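Local coordinates for protein trehalose-6-phosphate phosphatase (Candida albicans, PDB 5DXI) that belongs to the trehalose-phosphatase family of the HAD clan, a phosphatase domain that holds a magnesium ion and a beryllium trifluoride ion in one pocket, at residues Ser46-Leu49 against Asn50-Leu53; Phe109-Ser112 against Trp113-Lys116; Glu162-Asp165 against Thr166-Glu170. All blocks are in the same frame, centred on the assembly; numbering follows the deposited sequence.

Contact 1: Ser46-Leu49 against Asn50-Leu53; sequences SDKL and NRIL
N50 opens the first turn of helix 47-58 by giving its backbone N to S46 O at 3.0 Å. S46 is the N-cap: its OG accepts from L49 N at 3.1 Å, in a nearly straight bond of 165°. The N50 side chain, with CG beside its own backbone N (chi1 -73°), lies back over the start of the helix, where ND2 donates to a water that donates to D47 OD1; OD1 of N50 is taken by K82 NZ. R51 N bonds to D47 O at 2.8 Å, while its bent side chain swings NH2 back to 4.0 Å from K48 CA. D47 OD2 lies near the guanidinium plane, but at 4.5 Å from R51 NE it is too far for a salt bridge. I52 N reaches K48 O, and CD1 of I52 crosses CG of the extended K48 at 4.0 Å, on the side covered by L291 of helix 287-298. L53 N bonds to L49 O, and L53 CG meets L49 CD1 at 3.7 Å, where both leucines touch M79 of helix 72-79. Leucine and isoleucine thus seat this helix of a beta-alpha-beta unit, whereas D47 meets N50 through water and R51 at a distance, and K82 ties N50 directly.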
ATOM      1  N   SER A  46       7.501  14.591  -4.809  1.00 37.68           N
ATOM      2  CA  SER A  46       7.568  15.700  -5.748  1.00 33.63           C
ATOM      3  C   SER A  46       6.704  16.829  -5.242  1.00 35.73           C
ATOM      4  O   SER A  46       5.793  16.606  -4.439  1.00 35.70           O
ATOM      5  CB  SER A  46       7.102  15.259  -7.155  1.00 36.21           C
ATOM      6  OG  SER A  46       5.704  14.968  -7.178  1.00 35.21           O
ATOM      7  N   ASP A  47       6.958  18.039  -5.736  1.00 38.85           N
ATOM      8  CA  ASP A  47       6.105  19.188  -5.407  1.00 40.22           C
ATOM      9  C   ASP A  47       4.659  18.947  -5.893  1.00 32.84           C
ATOM     10  O   ASP A  47       3.692  19.324  -5.221  1.00 39.09           O
ATOM     11  CB  ASP A  47       6.678  20.485  -6.006  1.00 38.67           C
ATOM     12  CG  ASP A  47       5.787  21.685  -5.754  1.00 36.93           C
ATOM     13  OD1 ASP A  47       5.438  21.944  -4.583  1.00 40.98           O
ATOM     14  OD2 ASP A  47       5.424  22.365  -6.731  1.00 44.49           O
ATOM     15  N   LYS A  48       4.517  18.343  -7.065  1.00 35.65           N
ATOM     16  CA  LYS A  48       3.175  18.040  -7.585  1.00 38.00           C
ATOM     17  C   LYS A  48       2.383  17.167  -6.602  1.00 33.29           C
ATOM     18  O   LYS A  48       1.217  17.448  -6.294  1.00 34.69           O
ATOM     19  CB  LYS A  48       3.253  17.351  -8.941  1.00 36.22           C
ATOM     20  CG  LYS A  48       1.874  17.080  -9.544  1.00 36.69           C
ATOM     21  CD  LYS A  48       1.979  16.524 -10.946  1.00 39.98           C
ATOM     22  CE  LYS A  48       0.636  16.584 -11.671  1.00 43.66           C
ATOM     23  NZ  LYS A  48       0.730  15.960 -13.027  1.00 41.94           N
ATOM     24  N   LEU A  49       3.029  16.125  -6.088  1.00 33.12           N
ATOM     25  CA  LEU A  49       2.401  15.278  -5.071  1.00 31.27           C
ATOM     26  C   LEU A  49       2.026  16.103  -3.839  1.00 34.48           C
ATOM     27  O   LEU A  49       0.910  15.991  -3.304  1.00 33.10           O
ATOM     28  CB  LEU A  49       3.328  14.124  -4.684  1.00 33.45           C
ATOM     29  CG  LEU A  49       2.916  13.286  -3.462  1.00 33.67           C
ATOM     30  CD1 LEU A  49       1.545  12.628  -3.659  1.00 31.88           C
ATOM     31  CD2 LEU A  49       3.972  12.228  -3.166  1.00 32.50           C
ATOM     32  N   ASN A  50       2.960  16.935  -3.379  1.00 36.92           N
ATOM     33  CA  ASN A  50       2.689  17.756  -2.210  1.00 36.63           C
ATOM     34  C   ASN A  50       1.518  18.681  -2.436  1.00 32.95           C
ATOM     35  O   ASN A  50       0.709  18.876  -1.541  1.00 38.43           O
ATOM     36  CB  ASN A  50       3.930  18.551  -1.805  1.00 39.83           C
ATOM     37  CG  ASN A  50       4.984  17.669  -1.181  1.00 43.69           C
ATOM     38  OD1 ASN A  50       4.662  16.601  -0.652  1.00 42.11           O
ATOM     39  ND2 ASN A  50       6.246  18.094  -1.246  1.00 41.24           N
ATOM     40  N   ARG A  51       1.403  19.234  -3.638  1.00 35.30           N
ATOM     41  CA  ARG A  51       0.293  20.152  -3.913  1.00 40.05           C
ATOM     42  C   ARG A  51      -1.028  19.390  -3.944  1.00 37.23           C
ATOM     43  O   ARG A  51      -2.051  19.836  -3.401  1.00 39.40           O
ATOM     44  CB  ARG A  51       0.516  20.891  -5.237  1.00 46.90           C
ATOM     45  CG  ARG A  51      -0.491  22.014  -5.511  1.00 52.14           C
ATOM     46  CD  ARG A  51      -0.016  22.919  -6.661  1.00 62.09           C
ATOM     47  NE  ARG A  51       1.023  22.284  -7.487  1.00 59.65           N
ATOM     48  CZ  ARG A  51       0.839  21.870  -8.741  1.00 61.77           C
ATOM     49  NH1 ARG A  51      -0.342  22.030  -9.329  1.00 66.44           N
ATOM     50  NH2 ARG A  51       1.839  21.301  -9.410  1.00 63.02           N
ATOM     51  N   ILE A  52      -0.991  18.218  -4.563  1.00 38.79           N
ATOM     52  CA  ILE A  52      -2.160  17.357  -4.599  1.00 32.20           C
ATOM     53  C   ILE A  52      -2.630  17.025  -3.188  1.00 33.97           C
ATOM     54  O   ILE A  52      -3.803  17.210  -2.853  1.00 39.70           O
ATOM     55  CB  ILE A  52      -1.847  16.057  -5.369  1.00 33.63           C
ATOM     56  CG1 ILE A  52      -1.700  16.366  -6.860  1.00 33.87           C
ATOM     57  CG2 ILE A  52      -2.940  15.014  -5.131  1.00 33.81           C
ATOM     58  CD1 ILE A  52      -1.120  15.216  -7.692  1.00 36.83           C
ATOM     59  N   LEU A  53      -1.698  16.604  -2.340  1.00 37.88           N
ATOM     60  CA  LEU A  53      -2.048  16.207  -0.985  1.00 34.50           C
ATOM     61  C   LEU A  53      -2.593  17.386  -0.191  1.00 37.14           C
ATOM     62  O   LEU A  53      -3.557  17.236   0.562  1.00 41.01           O
ATOM     63  CB  LEU A  53      -0.842  15.579  -0.277  1.00 35.94           C
ATOM     64  CG  LEU A  53      -0.326  14.257  -0.859  1.00 37.06           C
ATOM     65  CD1 LEU A  53       0.912  13.771  -0.106  1.00 38.00           C
ATOM     66  CD2 LEU A  53      -1.422  13.164  -0.876  1.00 31.93           C
TER
HETATM   67  O   HOH W   1       5.841  21.232  -1.956  1.00 39.23           O

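Contact 2: Phe109-Ser112 against Trp113-Lys116; sequences FDMS and WQEK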
ATOM      1  N   PHE A 109       2.896  -9.518  19.134  1.00 37.57           N
ATOM      2  CA  PHE A 109       3.370 -10.652  18.339  1.00 37.49           C
ATOM      3  C   PHE A 109       4.774 -11.130  18.716  1.00 34.86           C
ATOM      4  O   PHE A 109       5.607 -10.358  19.180  1.00 33.71           O
ATOM      5  CB  PHE A 109       3.330 -10.322  16.839  1.00 36.40           C
ATOM      6  CG  PHE A 109       1.946 -10.361  16.239  1.00 42.34           C
ATOM      7  CD1 PHE A 109       0.986 -11.237  16.728  1.00 50.14           C
ATOM      8  CD2 PHE A 109       1.616  -9.561  15.159  1.00 44.30           C
ATOM      9  CE1 PHE A 109      -0.290 -11.284  16.169  1.00 51.03           C
ATOM     10  CE2 PHE A 109       0.351  -9.611  14.592  1.00 44.49           C
ATOM     11  CZ  PHE A 109      -0.601 -10.465  15.096  1.00 50.43           C
ATOM     12  N   ASP A 110       5.004 -12.426  18.530  1.00 34.85           N
ATOM     13  CA  ASP A 110       6.313 -13.041  18.711  1.00 35.74           C
ATOM     14  C   ASP A 110       7.296 -12.584  17.620  1.00 38.10           C
ATOM     15  O   ASP A 110       7.021 -12.733  16.427  1.00 35.39           O
ATOM     16  CB  ASP A 110       6.157 -14.568  18.711  1.00 35.01           C
ATOM     17  CG  ASP A 110       7.489 -15.318  18.735  1.00 40.71           C
ATOM     18  OD1 ASP A 110       8.527 -14.748  19.134  1.00 38.56           O
ATOM     19  OD2 ASP A 110       7.488 -16.505  18.345  1.00 45.08           O
ATOM     20  N   MET A 111       8.441 -12.051  18.040  1.00 38.78           N
ATOM     21  CA  MET A 111       9.433 -11.502  17.119  1.00 39.64           C
ATOM     22  C   MET A 111      10.689 -12.362  16.972  1.00 41.80           C
ATOM     23  O   MET A 111      11.668 -11.933  16.364  1.00 40.72           O
ATOM     24  CB  MET A 111       9.833 -10.095  17.576  1.00 39.65           C
ATOM     25  CG  MET A 111       8.712  -9.079  17.471  1.00 39.87           C
ATOM     26  SD  MET A 111       8.188  -8.921  15.753  1.00 41.90           S
ATOM     27  CE  MET A 111       6.487  -8.390  15.926  1.00 39.42           C
ATOM     28  N   SER A 112      10.663 -13.584  17.493  1.00 40.43           N
ATOM     29  CA  SER A 112      11.883 -14.389  17.528  1.00 41.10           C
ATOM     30  C   SER A 112      12.278 -14.926  16.153  1.00 41.05           C
ATOM     31  O   SER A 112      13.377 -15.440  15.969  1.00 43.01           O
ATOM     32  CB  SER A 112      11.732 -15.538  18.530  1.00 46.28           C
ATOM     33  OG  SER A 112      10.730 -16.456  18.133  1.00 43.77           O
ATOM     34  N   TRP A 113      11.378 -14.801  15.185  1.00 40.77           N
ATOM     35  CA  TRP A 113      11.680 -15.181  13.816  1.00 39.67           C
ATOM     36  C   TRP A 113      12.699 -14.244  13.153  1.00 40.69           C
ATOM     37  O   TRP A 113      13.390 -14.647  12.223  1.00 38.74           O
ATOM     38  CB  TRP A 113      10.392 -15.219  12.986  1.00 37.51           C
ATOM     39  CG  TRP A 113       9.601 -13.953  13.056  1.00 37.17           C
ATOM     40  CD1 TRP A 113       8.616 -13.652  13.954  1.00 37.60           C
ATOM     41  CD2 TRP A 113       9.741 -12.805  12.212  1.00 38.70           C
ATOM     42  NE1 TRP A 113       8.124 -12.389  13.712  1.00 39.33           N
ATOM     43  CE2 TRP A 113       8.800 -11.849  12.647  1.00 35.54           C
ATOM     44  CE3 TRP A 113      10.566 -12.495  11.124  1.00 35.53           C
ATOM     45  CZ2 TRP A 113       8.660 -10.606  12.032  1.00 34.94           C
ATOM     46  CZ3 TRP A 113      10.420 -11.263  10.512  1.00 36.53           C
ATOM     47  CH2 TRP A 113       9.473 -10.336  10.964  1.00 35.11           C
ATOM     48  N   GLN A 114      12.800 -13.015  13.653  1.00 35.81           N
ATOM     49  CA  GLN A 114      13.586 -11.967  12.998  1.00 41.42           C
ATOM     50  C   GLN A 114      15.044 -12.366  12.780  1.00 45.56           C
ATOM     51  O   GLN A 114      15.586 -12.192  11.683  1.00 44.44           O
ATOM     52  CB  GLN A 114      13.522 -10.658  13.802  1.00 38.30           C
ATOM     53  CG  GLN A 114      12.199  -9.931  13.655  1.00 35.14           C
ATOM     54  CD  GLN A 114      12.137  -8.640  14.438  1.00 37.17           C
ATOM     55  OE1 GLN A 114      12.663  -8.542  15.545  1.00 38.16           O
ATOM     56  NE2 GLN A 114      11.478  -7.634  13.867  1.00 38.03           N
ATOM     57  N   GLU A 115      15.673 -12.911  13.814  1.00 44.69           N
ATOM     58  CA  GLU A 115      17.075 -13.278  13.702  1.00 49.71           C
ATOM     59  C   GLU A 115      17.295 -14.446  12.762  1.00 47.99           C
ATOM     60  O   GLU A 115      18.314 -14.508  12.081  1.00 48.28           O
ATOM     61  CB  GLU A 115      17.659 -13.595  15.076  1.00 52.49           C
ATOM     62  CG  GLU A 115      17.714 -12.380  15.975  1.00 53.81           C
ATOM     63  CD  GLU A 115      18.453 -11.213  15.326  1.00 61.72           C
ATOM     64  OE1 GLU A 115      19.522 -11.436  14.702  1.00 64.88           O
ATOM     65  OE2 GLU A 115      17.939 -10.072  15.416  1.00 67.91           O
ATOM     66  N   LYS A 116      16.331 -15.354  12.697  1.00 46.30           N
ATOM     67  CA  LYS A 116      16.444 -16.464  11.772  1.00 44.78           C
ATOM     68  C   LYS A 116      16.334 -15.967  10.332  1.00 47.51           C
ATOM     69  O   LYS A 116      17.070 -16.419   9.461  1.00 43.21           O
ATOM     70  CB  LYS A 116      15.403 -17.534  12.081  1.00 46.92           C
ATOM     71  CG  LYS A 116      15.681 -18.237  13.407  1.00 46.64           C
ATOM     72  CD  LYS A 116      14.614 -19.253  13.783  1.00 54.48           C
ATOM     73  CE  LYS A 116      14.946 -19.896  15.133  1.00 51.20           C
ATOM     74  NZ  LYS A 116      13.809 -20.707  15.646  1.00 54.34           N
TER
HETATM   75  O   HOH W   2      14.631 -12.333  16.612  1.00 42.49           O
HETATM   76  O   HOH W   3      13.671 -10.256  17.767  1.00 44.61           O
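M111 and W113 lie side by side and point the same way, their Met-aromatic contact placing SD 4.9 Å from the centroid of the five-membered ring of W113, oblique to the ring normal. SD also comes within 4.1 Å of W113 CZ2. The bend of M111 at chi2 (-61°) turns its sulfur toward this indole. The same ring has Q114 CG over one face, offset toward the rim, and D110 O at its edge, 3.0 Å from W113 NE1.

Among the hydrogen bonds, D110 forms an Asx turn: its OD1 takes S112 N from above the carboxylate plane at 2.9 Å, and also accepts from S112 OG, which meets it on the syn side. One carboxylate oxygen therefore grips both backbone and side chain of S112, whose OG is also hydrogen-bonded to Y171 OH. Q114 N donates to M111 O at 3.1 Å, approaching above the carbonyl plane.

Two waters extend the network. Both donate to M111 O; one accepts from E115 N and the other donates to Q114 OE1, so this carbonyl has three donors.

The turn leads from a loop into helix 113-126. W113 packs on strands 140-143 and 181-186 and meets the Y171 ring edge-to-face, Q114 NE2 is held by the carbonyls of K137 and V138, and K116 reaches past V167 of helix 167-170 to a salt bridge with E170.

Contact 3: Glu162-Asp165 against Thr166-Glu170; sequences ELND and TVAKE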
ATOM      1  N   GLU A 162      13.787 -21.230   0.632  1.00 51.02           N
ATOM      2  CA  GLU A 162      14.337 -21.611   1.923  1.00 50.42           C
ATOM      3  C   GLU A 162      13.567 -21.010   3.087  1.00 51.78           C
ATOM      4  O   GLU A 162      13.313 -21.690   4.080  1.00 50.38           O
ATOM      5  CB  GLU A 162      15.804 -21.198   2.021  1.00 54.30           C
ATOM      6  CG  GLU A 162      16.375 -21.361   3.423  1.00 55.14           C
ATOM      7  CD  GLU A 162      17.875 -21.213   3.474  1.00 58.23           C
ATOM      8  OE1 GLU A 162      18.506 -21.121   2.400  1.00 57.67           O
ATOM      9  OE2 GLU A 162      18.424 -21.186   4.599  1.00 60.86           O
ATOM     10  N   LEU A 163      13.202 -19.735   2.965  1.00 51.06           N
ATOM     11  CA  LEU A 163      12.411 -19.072   3.998  1.00 50.57           C
ATOM     12  C   LEU A 163      11.083 -19.782   4.161  1.00 46.75           C
ATOM     13  O   LEU A 163      10.641 -20.041   5.282  1.00 45.21           O
ATOM     14  CB  LEU A 163      12.183 -17.601   3.647  1.00 46.48           C
ATOM     15  CG  LEU A 163      13.402 -16.696   3.774  1.00 47.33           C
ATOM     16  CD1 LEU A 163      13.158 -15.365   3.092  1.00 44.18           C
ATOM     17  CD2 LEU A 163      13.715 -16.487   5.252  1.00 47.37           C
ATOM     18  N   ASN A 164      10.475 -20.126   3.028  1.00 44.07           N
ATOM     19  CA  ASN A 164       9.164 -20.758   2.996  1.00 47.60           C
ATOM     20  C   ASN A 164       9.179 -22.200   3.516  1.00 49.82           C
ATOM     21  O   ASN A 164       8.154 -22.722   3.938  1.00 47.80           O
ATOM     22  CB  ASN A 164       8.605 -20.732   1.568  1.00 49.02           C
ATOM     23  CG  ASN A 164       7.886 -19.433   1.246  1.00 47.74           C
ATOM     24  OD1 ASN A 164       7.224 -18.849   2.100  1.00 50.01           O
ATOM     25  ND2 ASN A 164       7.998 -18.987   0.003  1.00 48.39           N
ATOM     26  N   ASP A 165      10.344 -22.840   3.479  1.00 52.58           N
ATOM     27  CA  ASP A 165      10.468 -24.212   3.964  1.00 54.27           C
ATOM     28  C   ASP A 165      10.881 -24.280   5.427  1.00 54.89           C
ATOM     29  O   ASP A 165      10.713 -25.315   6.071  1.00 57.55           O
ATOM     30  CB  ASP A 165      11.471 -24.994   3.118  1.00 54.53           C
ATOM     31  CG  ASP A 165      10.917 -25.380   1.757  1.00 62.12           C
ATOM     32  OD1 ASP A 165       9.688 -25.615   1.637  1.00 63.68           O
ATOM     33  OD2 ASP A 165      11.720 -25.429   0.803  1.00 63.44           O
ATOM     34  N   THR A 166      11.412 -23.180   5.950  1.00 52.37           N
ATOM     35  CA  THR A 166      11.878 -23.147   7.332  1.00 53.59           C
ATOM     36  C   THR A 166      11.064 -22.185   8.197  1.00 52.26           C
ATOM     37  O   THR A 166      10.098 -22.591   8.848  1.00 50.61           O
ATOM     38  CB  THR A 166      13.373 -22.760   7.412  1.00 52.74           C
ATOM     39  OG1 THR A 166      13.592 -21.507   6.750  1.00 55.04           O
ATOM     40  CG2 THR A 166      14.230 -23.825   6.745  1.00 55.60           C
ATOM     41  N   VAL A 167      11.467 -20.918   8.202  1.00 50.48           N
ATOM     42  CA  VAL A 167      10.846 -19.903   9.045  1.00 46.75           C
ATOM     43  C   VAL A 167       9.334 -19.824   8.873  1.00 44.24           C
ATOM     44  O   VAL A 167       8.598 -19.716   9.854  1.00 42.03           O
ATOM     45  CB  VAL A 167      11.452 -18.506   8.769  1.00 48.32           C
ATOM     46  CG1 VAL A 167      10.800 -17.449   9.650  1.00 43.62           C
ATOM     47  CG2 VAL A 167      12.958 -18.524   8.990  1.00 48.55           C
ATOM     48  N   ALA A 168       8.864 -19.905   7.632  1.00 39.13           N
ATOM     49  CA  ALA A 168       7.437 -19.732   7.376  1.00 44.52           C
ATOM     50  C   ALA A 168       6.629 -20.948   7.842  1.00 47.47           C
ATOM     51  O   ALA A 168       5.410 -20.867   8.009  1.00 43.93           O
ATOM     52  CB  ALA A 168       7.186 -19.461   5.900  1.00 43.82           C
ATOM     53  N   LYS A 169       7.318 -22.063   8.076  1.00 46.68           N
ATOM     54  CA  LYS A 169       6.681 -23.238   8.660  1.00 51.53           C
ATOM     55  C   LYS A 169       6.636 -23.124  10.184  1.00 49.73           C
ATOM     56  O   LYS A 169       5.644 -23.480  10.812  1.00 53.02           O
ATOM     57  CB  LYS A 169       7.426 -24.516   8.257  1.00 53.40           C
ATOM     58  CG  LYS A 169       7.452 -24.815   6.765  1.00 54.18           C
ATOM     59  CD  LYS A 169       6.180 -25.495   6.322  1.00 56.37           C
ATOM     60  CE  LYS A 169       6.128 -25.649   4.808  1.00 60.96           C
ATOM     61  NZ  LYS A 169       6.943 -26.808   4.346  1.00 66.04           N
ATOM     62  N   GLU A 170       7.709 -22.603  10.766  1.00 47.05           N
ATOM     63  CA  GLU A 170       7.830 -22.507  12.215  1.00 47.47           C
ATOM     64  C   GLU A 170       7.078 -21.320  12.813  1.00 46.51           C
ATOM     65  O   GLU A 170       6.660 -21.371  13.966  1.00 44.85           O
ATOM     66  CB  GLU A 170       9.300 -22.425  12.620  1.00 46.99           C
ATOM     67  CG  GLU A 170       9.516 -22.530  14.124  1.00 53.21           C
ATOM     68  CD  GLU A 170      10.962 -22.316  14.529  1.00 57.93           C
ATOM     69  OE1 GLU A 170      11.817 -22.161  13.622  1.00 57.40           O
ATOM     70  OE2 GLU A 170      11.232 -22.268  15.754  1.00 56.34           O
TER
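T166 OG1 donates to E162 O at 2.7 Å, closing the end of helix 149-165 at its junction with the short helix 167-170, beside the four-stranded antiparallel sheet. The second firm bond of this helix-helix junction runs from A168 N to L163 O, at 2.9 Å and 168°. It is an i+5 to i bond, a pi-type turn one residue wider than a turn of alpha helix, and it marks where the chain changes course. With T166 OG1 set between the backbone N and the carbonyl carbon (chi1 56°), the hydroxyl folds back onto the preceding turn, tilted 32° from the plane of the carbonyl it meets. The bonds from T166 N to E162 O and L163 O are weak. T166 is the first residue to leave helical backbone angles and also stands at the N-cap of the next helix; its carbonyl accepts from both K169 N and E170 N, while its hydroxyl looks back to the helix that is ending.

Charged groups lie outside this core of bonds. D165 and K169 run side by side in the same direction, with D165 OD1 4.0 Å from K169 NZ, beyond a salt bridge. E162 OE1 is bonded to Y124 OH.

Apolar side chains pack on both sides of the kink. L163 CD2 and V167 CG2 stand 4.3 Å apart; L163 lies on I120 and F121 of helix 113-126, V167 on V117 of the same helix, and both also touch strand 173-178. A168 points its methyl back at the first helix, CB 3.7 Å from N164 CA, and shares V175 with N164. K169 CG, set beside its own backbone N and anti to the carbonyl carbon, lies 3.4 Å from D165 O.

Overall arrangement
Contact 1 stands apart, its centre about 38 and 41 Å from those of contacts 2 and 3 and on the opposite side of the chain's centre. It starts a helix of the large mixed sheet's beta-alpha-beta unit, whereas contacts 2 and 3 belong with the four-stranded antiparallel sheet and its helices. Those two touch through packing and a salt bridge, so that helix 113-126 and helix 167-170 are held together. Contact 2 is the surface one; contacts 1 and 3 are partly buried. Their chemistry follows position: a serine cap and regular helical bonds begin one helix, an Asx turn with waters leads into another, and a threonine hydroxyl closes a third.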